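PDB 3ELE: amino Transferase from Eubacterium rectale, which probably catalyses a pyridoxal-5'-phosphate-dependent transamination, moving an amino group between an amino acid and a keto acid, as other class I and II aminotransferases do. Local coordinates for residues Tyr124-Ile130 with His172-Ile177; Ala131-Pro135 with Gly364-Pro368; Leu148-Pro152 with Ala164-Arg168; Phe334-Ala340 with Gly369-Tyr375. All coordinates share one frame; numbering follows the deposited sequence.

Contact 1 (Tyr124-Ile130 with His172-Ile177); sequences YDEFITI and HTRGVI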
loop_
_atom_site.group_PDB
_atom_site.type_symbol
_atom_site.label_atom_id
_atom_site.label_comp_id
_atom_site.label_asym_id
_atom_site.label_seq_id
_atom_site.Cartn_x
_atom_site.Cartn_y
_atom_site.Cartn_z
ATOM N N TYR A 124 -14.782 20.341 3.796
ATOM C CA TYR A 124 -16.134 20.172 4.295
ATOM C C TYR A 124 -16.906 18.985 3.721
ATOM O O TYR A 124 -18.044 18.772 4.122
ATOM C CB TYR A 124 -16.901 21.476 4.175
ATOM C CG TYR A 124 -16.257 22.615 4.933
ATOM C CD1 TYR A 124 -16.026 22.505 6.308
ATOM C CD2 TYR A 124 -15.920 23.820 4.297
ATOM C CE1 TYR A 124 -15.453 23.540 7.039
ATOM C CE2 TYR A 124 -15.345 24.893 5.026
ATOM C CZ TYR A 124 -15.108 24.736 6.407
ATOM O OH TYR A 124 -14.556 25.757 7.145
ATOM N N ASP A 125 -16.279 18.206 2.831
ATOM C CA ASP A 125 -16.876 16.974 2.285
ATOM C C ASP A 125 -17.223 15.988 3.384
ATOM O O ASP A 125 -16.429 15.793 4.320
ATOM C CB ASP A 125 -15.919 16.279 1.304
ATOM C CG ASP A 125 -15.816 17.001 -0.017
ATOM O OD1 ASP A 125 -16.512 18.027 -0.226
ATOM O OD2 ASP A 125 -15.048 16.540 -0.859
ATOM N N GLU A 126 -18.405 15.384 3.273
ATOM C CA GLU A 126 -18.881 14.403 4.251
ATOM C C GLU A 126 -19.118 13.046 3.620
ATOM O O GLU A 126 -19.610 12.963 2.485
ATOM C CB GLU A 126 -20.171 14.899 4.882
ATOM C CG GLU A 126 -19.987 16.168 5.740
ATOM C CD GLU A 126 -21.301 16.831 6.207
ATOM O OE1 GLU A 126 -22.407 16.360 5.872
ATOM O OE2 GLU A 126 -21.211 17.866 6.895
ATOM N N PHE A 127 -18.722 11.984 4.343
ATOM C CA PHE A 127 -19.049 10.611 3.982
ATOM C C PHE A 127 -19.885 10.046 5.129
ATOM O O PHE A 127 -19.536 10.216 6.311
ATOM C CB PHE A 127 -17.805 9.766 3.695
ATOM C CG PHE A 127 -17.087 10.192 2.459
ATOM C CD1 PHE A 127 -17.444 9.667 1.205
ATOM C CD2 PHE A 127 -16.074 11.157 2.525
ATOM C CE1 PHE A 127 -16.781 10.098 0.018
ATOM C CE2 PHE A 127 -15.404 11.579 1.362
ATOM C CZ PHE A 127 -15.745 11.041 0.105
ATOM N N ILE A 128 -20.994 9.393 4.769
ATOM C CA ILE A 128 -21.961 8.866 5.705
ATOM C C ILE A 128 -21.718 7.381 5.919
ATOM O O ILE A 128 -21.554 6.627 4.950
ATOM C CB ILE A 128 -23.417 9.059 5.216
ATOM C CG1 ILE A 128 -23.797 10.539 5.155
ATOM C CG2 ILE A 128 -24.434 8.377 6.145
ATOM C CD1 ILE A 128 -25.189 10.732 4.630
ATOM N N THR A 129 -21.703 6.983 7.188
ATOM C CA THR A 129 -21.592 5.549 7.587
ATOM C C THR A 129 -22.901 5.247 8.337
ATOM O O THR A 129 -23.517 6.168 8.923
ATOM C CB THR A 129 -20.327 5.262 8.400
ATOM O OG1 THR A 129 -20.189 3.842 8.617
ATOM C CG2 THR A 129 -20.338 5.972 9.745
ATOM N N ILE A 130 -23.365 3.999 8.230
ATOM C CA ILE A 130 -24.608 3.539 8.861
ATOM C C ILE A 130 -24.173 2.698 10.058
ATOM O O ILE A 130 -23.527 1.661 9.878
ATOM C CB ILE A 130 -25.493 2.689 7.886
ATOM C CG1 ILE A 130 -25.682 3.387 6.530
ATOM C CG2 ILE A 130 -26.883 2.400 8.494
ATOM C CD1 ILE A 130 -26.347 4.722 6.620
ATOM N N HIS A 172 -22.901 18.859 1.173
ATOM C CA HIS A 172 -21.525 18.388 1.405
ATOM C C HIS A 172 -21.334 16.861 1.317
ATOM O O HIS A 172 -20.203 16.391 1.305
ATOM C CB HIS A 172 -20.995 18.895 2.744
ATOM C CG HIS A 172 -20.967 20.390 2.847
ATOM N ND1 HIS A 172 -19.997 21.159 2.240
ATOM C CD2 HIS A 172 -21.807 21.258 3.459
ATOM C CE1 HIS A 172 -20.235 22.437 2.482
ATOM N NE2 HIS A 172 -21.322 22.525 3.230
ATOM N N THR A 173 -22.436 16.114 1.220
ATOM C CA THR A 173 -22.430 14.653 1.173
ATOM C C THR A 173 -21.888 14.133 -0.171
ATOM O O THR A 173 -22.543 14.304 -1.207
ATOM C CB THR A 173 -23.856 14.065 1.389
ATOM O OG1 THR A 173 -24.449 14.627 2.568
ATOM C CG2 THR A 173 -23.779 12.542 1.543
ATOM N N ARG A 174 -20.701 13.516 -0.111
ATOM C CA ARG A 174 -20.027 12.939 -1.277
ATOM C C ARG A 174 -20.350 11.478 -1.490
ATOM O O ARG A 174 -20.342 11.002 -2.622
ATOM C CB ARG A 174 -18.503 13.096 -1.153
ATOM C CG ARG A 174 -18.004 14.516 -0.852
ATOM C CD ARG A 174 -18.634 15.615 -1.705
ATOM N NE ARG A 174 -18.880 15.168 -3.071
ATOM C CZ ARG A 174 -17.971 15.004 -4.033
ATOM N NH1 ARG A 174 -16.683 15.306 -3.852
ATOM N NH2 ARG A 174 -18.387 14.557 -5.222
ATOM N N GLY A 175 -20.620 10.759 -0.395
ATOM C CA GLY A 175 -20.958 9.359 -0.482
ATOM C C GLY A 175 -21.499 8.701 0.763
ATOM O O GLY A 175 -21.444 9.259 1.853
ATOM N N VAL A 176 -22.065 7.520 0.563
ATOM C CA VAL A 176 -22.610 6.684 1.646
ATOM C C VAL A 176 -21.876 5.365 1.595
ATOM O O VAL A 176 -21.850 4.705 0.563
ATOM C CB VAL A 176 -24.140 6.483 1.540
ATOM C CG1 VAL A 176 -24.628 5.622 2.694
ATOM C CG2 VAL A 176 -24.821 7.863 1.549
ATOM N N ILE A 177 -21.236 5.018 2.708
ATOM C CA ILE A 177 -20.487 3.779 2.851
ATOM C C ILE A 177 -21.468 2.712 3.338
ATOM O O ILE A 177 -22.237 2.960 4.293
ATOM C CB ILE A 177 -19.337 3.888 3.925
ATOM C CG1 ILE A 177 -18.398 5.074 3.665
ATOM C CG2 ILE A 177 -18.534 2.596 3.972
ATOM C CD1 ILE A 177 -17.678 5.576 4.922
HETATM O O HOH W 1 -17.672 20.371 0.786
HETATM O O HOH W 2 -23.623 13.967 5.034
HETATM O O HOH W 3 -21.520 2.237 6.825
#
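Bent at chi2 (-46°) and chi3 (-36°) in one of its two modelled conformers, the chain of Arg174 curls across Asp125, bringing its CG 3.4 Å from Asp125 CG and presenting a guanidinium edge to the carboxylate. The salt bridge is long and tentative, Asp125 OD2 to Arg174 NH1 measuring 3.6 Å, and each end has a firmer partner: Ser121 N for Asp125 OD2, the carbonyl of Val3 of the second subunit for Arg174 NH2. Replacing Asp125 by an alanine would probably leave Arg174 without this negative charge and its chain less confined. Strands 126-130 and 173-177 run parallel in the central sheet of the large PLP-binding domain of fold-type I enzymes. Straight backbone bonds include Ile177 N to Ile128 O at 2.8 Å. On one face Ile128 CD1 meets Thr173 CG2 at 3.8 Å; on the other, the Phe127 ring lies by Arg174 CB and Gly175. Water closes both ends, one molecule joining Asp125 OD1 to His172 ND1, another bridging Thr129 OG1, Ile130 N and Ile177 O.

Contact 2 (Ala131-Pro135 with Gly364-Pro368); sequences APYFP and GFGCP. With PLP (pyridoxal-5'-phosphate), chain E.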
loop_
_atom_site.group_PDB
_atom_site.type_symbol
_atom_site.label_atom_id
_atom_site.label_comp_id
_atom_site.label_asym_id
_atom_site.label_seq_id
_atom_site.Cartn_x
_atom_site.Cartn_y
_atom_site.Cartn_z
ATOM N N ALA A 131 -24.507 3.159 11.265
ATOM C CA ALA A 131 -24.165 2.454 12.503
ATOM C C ALA A 131 -24.976 1.138 12.628
ATOM O O ALA A 131 -26.077 1.069 12.108
ATOM C CB ALA A 131 -24.394 3.331 13.729
ATOM N N PRO A 132 -24.403 0.075 13.243
ATOM C CA PRO A 132 -23.050 0.019 13.783
ATOM C C PRO A 132 -22.051 -0.131 12.645
ATOM O O PRO A 132 -22.361 -0.796 11.646
ATOM C CB PRO A 132 -23.078 -1.214 14.663
ATOM C CG PRO A 132 -24.051 -2.120 13.978
ATOM C CD PRO A 132 -25.101 -1.216 13.419
ATOM N N TYR A 133 -20.868 0.468 12.795
ATOM C CA TYR A 133 -19.883 0.486 11.704
ATOM C C TYR A 133 -18.431 0.234 12.124
ATOM O O TYR A 133 -18.073 0.375 13.291
ATOM C CB TYR A 133 -20.005 1.825 10.952
ATOM C CG TYR A 133 -19.474 3.013 11.723
ATOM C CD1 TYR A 133 -20.230 3.627 12.717
ATOM C CD2 TYR A 133 -18.188 3.507 11.469
ATOM C CE1 TYR A 133 -19.710 4.688 13.464
ATOM C CE2 TYR A 133 -17.657 4.557 12.193
ATOM C CZ TYR A 133 -18.419 5.161 13.181
ATOM O OH TYR A 133 -17.854 6.209 13.853
ATOM N N PHE A 134 -17.627 -0.147 11.131
ATOM C CA PHE A 134 -16.184 -0.377 11.243
ATOM C C PHE A 134 -15.493 0.974 11.554
ATOM O O PHE A 134 -15.406 1.832 10.661
ATOM C CB PHE A 134 -15.707 -0.967 9.914
ATOM C CG PHE A 134 -14.260 -1.365 9.867
ATOM C CD1 PHE A 134 -13.704 -2.184 10.851
ATOM C CD2 PHE A 134 -13.483 -1.035 8.751
ATOM C CE1 PHE A 134 -12.360 -2.586 10.762
ATOM C CE2 PHE A 134 -12.145 -1.441 8.653
ATOM C CZ PHE A 134 -11.583 -2.208 9.667
ATOM N N PRO A 135 -14.986 1.169 12.801
ATOM C CA PRO A 135 -14.449 2.489 13.186
ATOM C C PRO A 135 -13.307 3.056 12.352
ATOM O O PRO A 135 -13.161 4.277 12.290
ATOM C CB PRO A 135 -13.994 2.286 14.645
ATOM C CG PRO A 135 -14.723 1.064 15.105
ATOM C CD PRO A 135 -14.850 0.203 13.917
ATOM N N GLY A 364 -17.941 2.203 20.420
ATOM C CA GLY A 364 -16.972 2.610 19.396
ATOM C C GLY A 364 -17.415 2.327 17.965
ATOM O O GLY A 364 -16.964 3.004 17.047
ATOM N N PHE A 365 -18.278 1.320 17.782
ATOM C CA PHE A 365 -18.911 1.028 16.485
ATOM C C PHE A 365 -20.144 1.928 16.236
ATOM O O PHE A 365 -20.751 1.853 15.183
ATOM C CB PHE A 365 -19.298 -0.455 16.363
ATOM C CG PHE A 365 -18.135 -1.415 16.496
ATOM C CD1 PHE A 365 -17.729 -1.867 17.746
ATOM C CD2 PHE A 365 -17.468 -1.912 15.372
ATOM C CE1 PHE A 365 -16.641 -2.761 17.876
ATOM C CE2 PHE A 365 -16.390 -2.797 15.490
ATOM C CZ PHE A 365 -15.977 -3.225 16.757
ATOM N N GLY A 366 -20.496 2.781 17.195
ATOM C CA GLY A 366 -21.645 3.667 17.117
ATOM C C GLY A 366 -22.890 3.069 17.734
ATOM O O GLY A 366 -23.962 3.575 17.466
ATOM N N CYS A 367 -22.748 2.037 18.583
ATOM C CA CYS A 367 -23.892 1.337 19.223
ATOM C C CYS A 367 -23.798 1.044 20.734
ATOM O O CYS A 367 -23.477 -0.089 21.127
ATOM C CB CYS A 367 -24.205 0.042 18.453
ATOM S SG CYS A 367 -25.734 0.090 17.670
ATOM N N PRO A 368 -24.093 2.056 21.588
ATOM C CA PRO A 368 -24.145 1.813 23.029
ATOM C C PRO A 368 -25.248 0.800 23.411
ATOM O O PRO A 368 -26.298 0.721 22.747
ATOM C CB PRO A 368 -24.472 3.198 23.622
ATOM C CG PRO A 368 -24.171 4.186 22.554
ATOM C CD PRO A 368 -24.359 3.476 21.263
HETATM N N1 PLP E . -13.913 -3.601 5.902
HETATM C C2 PLP E . -14.448 -4.276 7.002
HETATM C C2A PLP E . -15.881 -4.055 7.366
HETATM C C3 PLP E . -13.653 -5.177 7.740
HETATM O O3 PLP E . -14.177 -5.858 8.813
HETATM C C4 PLP E . -12.295 -5.374 7.399
HETATM C C4A PLP E . -11.418 -5.983 8.478
HETATM O O4A PLP E . -10.901 -5.261 9.332
HETATM C C5 PLP E . -11.772 -4.673 6.269
HETATM C C6 PLP E . -12.591 -3.785 5.530
HETATM C C5A PLP E . -10.326 -4.783 5.832
HETATM O O4P PLP E . -10.100 -5.781 4.887
HETATM P P PLP E . -8.621 -5.882 4.254
HETATM O O1P PLP E . -8.711 -6.326 2.823
HETATM O O2P PLP E . -7.850 -6.945 4.982
HETATM O O3P PLP E . -7.885 -4.585 4.333
#
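One hydrogen bond joins the two loops: Tyr133 N donates to Phe365 O, 2.8 Å away, in the carbonyl plane and on a lone pair. Weaker CA-H...O contacts flank it, Pro132 CA touching the same oxygen while Phe365 CA faces Tyr133 O. Tyr133 O also lies at the edge of the Phe365 ring, 3.2 Å from CD2. Apolar packing does the rest. Pro135 sets CG over one face of that ring, toward its rim, with CD 3.7 Å from CD2 of Phe365, and Pro132 CB, beyond a cis peptide bond, rests against Cys367 CB. Gly366 has phi 93°, where a side chain would collide with the preceding carbonyl as well as with Ala131 CB and the Tyr133 ring. Phe134 turns from the 364-368 loop with CG anti to its own N (chi1 -176°) and lays a ring face over PLP, whose C3 lies 4.0 Å above the centre of the Phe134 ring. An aromatic residue stacked on the cofactor is a hallmark of the fold-type I aminotransferase active site.

Contact 3 (Leu148-Pro152 with Ala164-Arg168); sequences LVEVP and ALEER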
loop_
_atom_site.group_PDB
_atom_site.type_symbol
_atom_site.label_atom_id
_atom_site.label_comp_id
_atom_site.label_asym_id
_atom_site.label_seq_id
_atom_site.Cartn_x
_atom_site.Cartn_y
_atom_site.Cartn_z
ATOM N N LEU A 148 -16.645 12.306 8.741
ATOM C CA LEU A 148 -17.547 11.180 8.833
ATOM C C LEU A 148 -18.830 11.619 9.538
ATOM O O LEU A 148 -18.780 12.352 10.528
ATOM C CB LEU A 148 -16.890 10.044 9.590
ATOM C CG LEU A 148 -17.649 8.721 9.578
ATOM C CD1 LEU A 148 -17.650 8.128 8.155
ATOM C CD2 LEU A 148 -17.018 7.773 10.566
ATOM N N VAL A 149 -19.963 11.186 8.999
ATOM C CA VAL A 149 -21.298 11.457 9.549
ATOM C C VAL A 149 -21.918 10.083 9.819
ATOM O O VAL A 149 -21.989 9.266 8.920
ATOM C CB VAL A 149 -22.118 12.279 8.540
ATOM C CG1 VAL A 149 -23.584 12.442 8.981
ATOM C CG2 VAL A 149 -21.475 13.605 8.382
ATOM N N GLU A 150 -22.315 9.826 11.065
ATOM C CA GLU A 150 -22.913 8.558 11.471
ATOM C C GLU A 150 -24.418 8.607 11.439
ATOM O O GLU A 150 -24.998 9.527 12.012
ATOM C CB GLU A 150 -22.529 8.206 12.913
ATOM C CG GLU A 150 -21.049 8.046 13.144
ATOM C CD GLU A 150 -20.685 7.684 14.584
ATOM O OE1 GLU A 150 -21.572 7.347 15.397
ATOM O OE2 GLU A 150 -19.472 7.695 14.880
ATOM N N VAL A 151 -25.042 7.609 10.794
ATOM C CA VAL A 151 -26.492 7.446 10.868
ATOM C C VAL A 151 -26.744 6.514 12.072
ATOM O O VAL A 151 -26.129 5.421 12.140
ATOM C CB VAL A 151 -27.114 6.879 9.594
ATOM C CG1 VAL A 151 -28.634 6.697 9.782
ATOM C CG2 VAL A 151 -26.827 7.794 8.418
ATOM N N PRO A 152 -27.587 6.946 13.055
ATOM C CA PRO A 152 -27.924 6.065 14.196
ATOM C C PRO A 152 -28.496 4.705 13.770
ATOM O O PRO A 152 -29.224 4.616 12.772
ATOM C CB PRO A 152 -28.968 6.867 14.978
ATOM C CG PRO A 152 -28.693 8.256 14.633
ATOM C CD PRO A 152 -28.224 8.269 13.210
ATOM N N ALA A 164 -33.546 8.943 9.278
ATOM C CA ALA A 164 -32.291 9.413 9.872
ATOM C C ALA A 164 -31.253 9.653 8.771
ATOM O O ALA A 164 -30.620 10.702 8.757
ATOM C CB ALA A 164 -31.746 8.394 10.911
ATOM N N LEU A 165 -31.131 8.723 7.814
ATOM C CA LEU A 165 -30.166 8.873 6.707
ATOM C C LEU A 165 -30.470 10.104 5.871
ATOM O O LEU A 165 -29.581 10.922 5.681
ATOM C CB LEU A 165 -30.083 7.637 5.797
ATOM C CG LEU A 165 -29.245 7.722 4.502
ATOM C CD1 LEU A 165 -27.819 8.285 4.745
ATOM C CD2 LEU A 165 -29.209 6.362 3.816
ATOM N N GLU A 166 -31.715 10.220 5.397
ATOM C CA GLU A 166 -32.152 11.347 4.565
ATOM C C GLU A 166 -31.899 12.708 5.223
ATOM O O GLU A 166 -31.515 13.667 4.549
ATOM C CB GLU A 166 -33.640 11.209 4.198
ATOM C CG GLU A 166 -34.123 12.305 3.239
ATOM C CD GLU A 166 -35.491 12.076 2.632
ATOM O OE1 GLU A 166 -36.165 11.076 2.951
ATOM O OE2 GLU A 166 -35.888 12.929 1.812
ATOM N N GLU A 167 -32.139 12.773 6.532
ATOM C CA GLU A 167 -31.933 13.982 7.344
ATOM C C GLU A 167 -30.448 14.396 7.415
ATOM O O GLU A 167 -30.147 15.583 7.512
ATOM C CB GLU A 167 -32.522 13.760 8.748
ATOM C CG GLU A 167 -32.610 14.986 9.643
ATOM C CD GLU A 167 -33.117 14.681 11.066
ATOM O OE1 GLU A 167 -33.542 13.533 11.367
ATOM O OE2 GLU A 167 -33.085 15.617 11.898
ATOM N N ARG A 168 -29.532 13.426 7.335
ATOM C CA ARG A 168 -28.064 13.689 7.362
ATOM C C ARG A 168 -27.415 13.903 5.982
ATOM O O ARG A 168 -26.211 14.150 5.907
ATOM C CB ARG A 168 -27.353 12.573 8.129
ATOM C CG ARG A 168 -27.666 12.626 9.605
ATOM C CD ARG A 168 -27.365 11.354 10.312
ATOM N NE ARG A 168 -27.578 11.492 11.758
ATOM C CZ ARG A 168 -28.763 11.531 12.374
ATOM N NH1 ARG A 168 -29.912 11.454 11.704
ATOM N NH2 ARG A 168 -28.799 11.655 13.702
#
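An edge strand covered by a helix is the element here: Val151 of strand 147-151, outermost in the central sheet within this chain, meets Ala164 and Leu165 of helix 162-167. Val151 spreads its two methyl branches over the helix. CG1, anti to the backbone N (chi1 178°), reaches Ala164 CB at 3.7 Å, while CG2 goes to Leu165 CD1 at 3.8 Å, the two side chains meeting at a slant. Leu165 continues inward to Ile128 of the adjoining strand and to Leu197 and Leu200 of helix 191-208, which places the contact in the layered alpha/beta/alpha build of the large domain, where helix 162-167 belongs to the connection from strand 147-151 to strand 173-178. Arg168, further along the 164-168 segment, lies along the strand. Its chain is extended from CG to NE, with CB 3.9 Å from Val149 CG1, and its guanidinium arrives opposite Pro152. Pro152 CD sits over the centre of the flat group, 3.4 Å from Arg168 CZ. A bond back to its own segment fixes the rotation of this group: Arg168 NH1 donates to Ala164 O at 3.1 Å, the acceptor lying near the guanidinium plane. That oxygen also receives Arg168 N, at 3.3 Å and from the opposite face of its carbonyl plane.

Contact 4 (Phe334-Ala340 with Gly369-Tyr375); sequences FYMFVKA and GWVRISY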
loop_
_atom_site.group_PDB
_atom_site.type_symbol
_atom_site.label_atom_id
_atom_site.label_comp_id
_atom_site.label_asym_id
_atom_site.label_seq_id
_atom_site.Cartn_x
_atom_site.Cartn_y
_atom_site.Cartn_z
ATOM N N PHE A 334 -18.632 -12.697 10.445
ATOM C CA PHE A 334 -18.363 -13.605 11.588
ATOM C C PHE A 334 -18.344 -12.911 12.956
ATOM O O PHE A 334 -17.542 -13.232 13.839
ATOM C CB PHE A 334 -17.172 -14.544 11.325
ATOM C CG PHE A 334 -15.934 -13.879 10.752
ATOM C CD1 PHE A 334 -15.300 -12.817 11.412
ATOM C CD2 PHE A 334 -15.326 -14.407 9.599
ATOM C CE1 PHE A 334 -14.119 -12.250 10.896
ATOM C CE2 PHE A 334 -14.138 -13.854 9.084
ATOM C CZ PHE A 334 -13.539 -12.776 9.724
ATOM N N TYR A 335 -19.300 -11.989 13.119
ATOM C CA TYR A 335 -19.486 -11.219 14.337
ATOM C C TYR A 335 -20.938 -11.349 14.796
ATOM O O TYR A 335 -21.859 -11.223 13.974
ATOM C CB TYR A 335 -19.174 -9.761 14.056
ATOM C CG TYR A 335 -17.856 -9.544 13.380
ATOM C CD1 TYR A 335 -16.660 -9.664 14.087
ATOM C CD2 TYR A 335 -17.792 -9.256 12.016
ATOM C CE1 TYR A 335 -15.425 -9.480 13.454
ATOM C CE2 TYR A 335 -16.580 -9.073 11.381
ATOM C CZ TYR A 335 -15.393 -9.185 12.103
ATOM O OH TYR A 335 -14.192 -8.991 11.481
HETATM N N MSE A 336 -21.153 -11.633 16.079
HETATM C CA MSE A 336 -22.498 -11.656 16.623
HETATM C C MSE A 336 -22.712 -10.406 17.482
HETATM O O MSE A 336 -21.879 -10.079 18.345
HETATM C CB MSE A 336 -22.769 -12.918 17.404
HETATM C CG MSE A 336 -24.257 -13.069 17.760
HETATM SE SE MSE A 336 -24.646 -14.803 18.305
HETATM C CE MSE A 336 -24.388 -15.667 16.632
ATOM N N PHE A 337 -23.843 -9.743 17.248
ATOM C CA PHE A 337 -24.216 -8.506 17.934
ATOM C C PHE A 337 -25.231 -8.911 19.016
ATOM O O PHE A 337 -26.336 -9.381 18.701
ATOM C CB PHE A 337 -24.775 -7.506 16.904
ATOM C CG PHE A 337 -24.375 -6.087 17.154
ATOM C CD1 PHE A 337 -23.032 -5.735 17.175
ATOM C CD2 PHE A 337 -25.333 -5.078 17.306
ATOM C CE1 PHE A 337 -22.646 -4.429 17.413
ATOM C CE2 PHE A 337 -24.950 -3.762 17.512
ATOM C CZ PHE A 337 -23.602 -3.439 17.548
ATOM N N VAL A 338 -24.819 -8.767 20.285
ATOM C CA VAL A 338 -25.597 -9.197 21.462
ATOM C C VAL A 338 -25.894 -7.986 22.344
ATOM O O VAL A 338 -25.013 -7.122 22.551
ATOM C CB VAL A 338 -24.805 -10.259 22.257
ATOM C CG1 VAL A 338 -25.578 -10.778 23.496
ATOM C CG2 VAL A 338 -24.428 -11.429 21.354
ATOM N N LYS A 339 -27.133 -7.891 22.833
ATOM C CA LYS A 339 -27.496 -6.796 23.714
ATOM C C LYS A 339 -26.853 -6.988 25.102
ATOM O O LYS A 339 -26.914 -8.083 25.669
ATOM C CB LYS A 339 -29.021 -6.588 23.848
ATOM C CG LYS A 339 -29.231 -5.234 24.527
ATOM C CD LYS A 339 -30.528 -4.529 24.478
ATOM C CE LYS A 339 -30.246 -3.013 24.861
ATOM N NZ LYS A 339 -29.109 -2.761 25.892
ATOM N N ALA A 340 -26.232 -5.924 25.624
ATOM C CA ALA A 340 -25.634 -5.946 26.970
ATOM C C ALA A 340 -26.740 -6.081 28.033
ATOM O O ALA A 340 -27.887 -5.682 27.796
ATOM C CB ALA A 340 -24.822 -4.685 27.224
ATOM N N GLY A 369 -24.993 0.050 24.479
ATOM C CA GLY A 369 -25.904 -0.982 24.964
ATOM C C GLY A 369 -25.760 -2.363 24.344
ATOM O O GLY A 369 -26.443 -3.284 24.778
ATOM N N TRP A 370 -24.878 -2.507 23.348
ATOM C CA TRP A 370 -24.634 -3.769 22.634
ATOM C C TRP A 370 -23.166 -4.126 22.703
ATOM O O TRP A 370 -22.339 -3.326 23.139
ATOM C CB TRP A 370 -25.044 -3.633 21.164
ATOM C CG TRP A 370 -26.509 -3.496 20.953
ATOM C CD1 TRP A 370 -27.257 -2.390 21.190
ATOM C CD2 TRP A 370 -27.423 -4.510 20.485
ATOM N NE1 TRP A 370 -28.565 -2.635 20.894
ATOM C CE2 TRP A 370 -28.703 -3.919 20.441
ATOM C CE3 TRP A 370 -27.277 -5.852 20.074
ATOM C CZ2 TRP A 370 -29.859 -4.621 20.014
ATOM C CZ3 TRP A 370 -28.419 -6.562 19.645
ATOM C CH2 TRP A 370 -29.697 -5.934 19.612
ATOM N N VAL A 371 -22.858 -5.364 22.335
ATOM C CA VAL A 371 -21.480 -5.841 22.253
ATOM C C VAL A 371 -21.290 -6.697 21.004
ATOM O O VAL A 371 -22.253 -7.243 20.469
ATOM C CB VAL A 371 -21.065 -6.658 23.487
ATOM C CG1 VAL A 371 -21.161 -5.806 24.752
ATOM C CG2 VAL A 371 -21.895 -7.981 23.607
ATOM N N ARG A 372 -20.044 -6.792 20.557
ATOM C CA ARG A 372 -19.662 -7.607 19.424
ATOM C C ARG A 372 -18.853 -8.790 19.951
ATOM O O ARG A 372 -17.837 -8.605 20.643
ATOM C CB ARG A 372 -18.810 -6.828 18.428
ATOM C CG ARG A 372 -18.515 -7.669 17.173
ATOM C CD ARG A 372 -17.479 -7.062 16.293
ATOM N NE ARG A 372 -16.127 -7.241 16.806
ATOM C CZ ARG A 372 -15.010 -6.913 16.144
ATOM N NH1 ARG A 372 -15.055 -6.363 14.950
ATOM N NH2 ARG A 372 -13.828 -7.124 16.706
ATOM N N ILE A 373 -19.292 -9.990 19.574
ATOM C CA ILE A 373 -18.647 -11.258 19.931
ATOM C C ILE A 373 -18.222 -11.901 18.593
ATOM O O ILE A 373 -19.063 -12.287 17.792
ATOM C CB ILE A 373 -19.649 -12.185 20.689
ATOM C CG1 ILE A 373 -20.284 -11.462 21.887
ATOM C CG2 ILE A 373 -18.974 -13.467 21.114
ATOM C CD1 ILE A 373 -21.137 -12.330 22.823
ATOM N N SER A 374 -16.921 -11.957 18.322
ATOM C CA SER A 374 -16.415 -12.553 17.083
ATOM C C SER A 374 -16.471 -14.065 17.246
ATOM O O SER A 374 -16.178 -14.565 18.345
ATOM C CB SER A 374 -14.970 -12.117 16.808
ATOM O OG SER A 374 -14.852 -10.711 16.782
ATOM N N TYR A 375 -16.877 -14.781 16.191
ATOM C CA TYR A 375 -16.920 -16.272 16.230
ATOM C C TYR A 375 -16.010 -16.962 15.215
ATOM O O TYR A 375 -16.104 -18.193 15.031
ATOM C CB TYR A 375 -18.347 -16.826 16.273
ATOM C CG TYR A 375 -19.256 -16.371 15.178
ATOM C CD1 TYR A 375 -19.304 -17.056 13.960
ATOM C CD2 TYR A 375 -20.103 -15.282 15.354
ATOM C CE1 TYR A 375 -20.157 -16.642 12.937
ATOM C CE2 TYR A 375 -20.984 -14.883 14.325
ATOM C CZ TYR A 375 -20.997 -15.582 13.121
ATOM O OH TYR A 375 -21.824 -15.217 12.077
HETATM O O HOH W 4 -21.845 -12.685 11.768
#
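Tyr335 and Arg372 lie side by side, their ring and guanidinium planes 12° apart, with Tyr335 CE1 over one guanidinium face and 3.5 Å from Arg372 NH1. Ser374 OG comes in at the ring's edge, 3.4 Å from Tyr335 CD1. Along the same face of the sheet, Trp370 has Lys339 CB over its six-membered ring, 4.1 Å from the centroid; on its other side the Phe337 ring, near parallel but barely overlapping, brings CD2 3.5 Å from Trp370 CE3. Lys339, bent at chi4 (-33°), turns NZ back to Gly369 O at 2.9 Å, an oxygen that Ala340 N reaches from the other face of its carbonyl plane. On the opposite face, Val338 CG2 packs on Ile373 CD1 at 3.7 Å. Antiparallel backbone bonds pair Met336 with Ile373 and Val338 with Val371. In the second shell, Asn183 OD1 accepts from Arg372 NH1, Ser41 O from both Arg372 NH2 and Ser374 OG, and the Tyr335 and Tyr220 hydroxyls are hydrogen-bonded beside PLP. A leucine in place of Arg372 would probably leave Asn183 OD1 without this donor and Ser41 O with one fewer, and bare one face of the Tyr335 ring. An arginine so placed is consistent with the substrate-carboxylate arginine of related aminotransferases. Central in the small-domain sheet between strands 327-328 and 360-361, the two strands carry helices 306-323 and 345-353 on their Met336, Val338, Val371 and Ile373 face.

In the fold
From the N terminus, strand 126-130 opens contact 1, which closes 42 residues later at 172-177. Within that span lies contact 3, where 148-152 meets 164-168; strand 147-151 borders 126-130 in the same sheet, so contacts 1 and 3 touch directly. Residues 131-135 follow strand 126-130 at once and open contact 2, a long closure to 364-368 that crosses contact 1 and encloses contact 3. Tyr133 also reaches Glu150, joining contacts 2 and 3. Contact 4 opens at 334-340 before contact 2 closes, and crosses it; Phe337 packs on Pro132 and Cys367. Contact 2 thus ties the large domain's sheet, held by contacts 1 and 3, to the small domain's sheet.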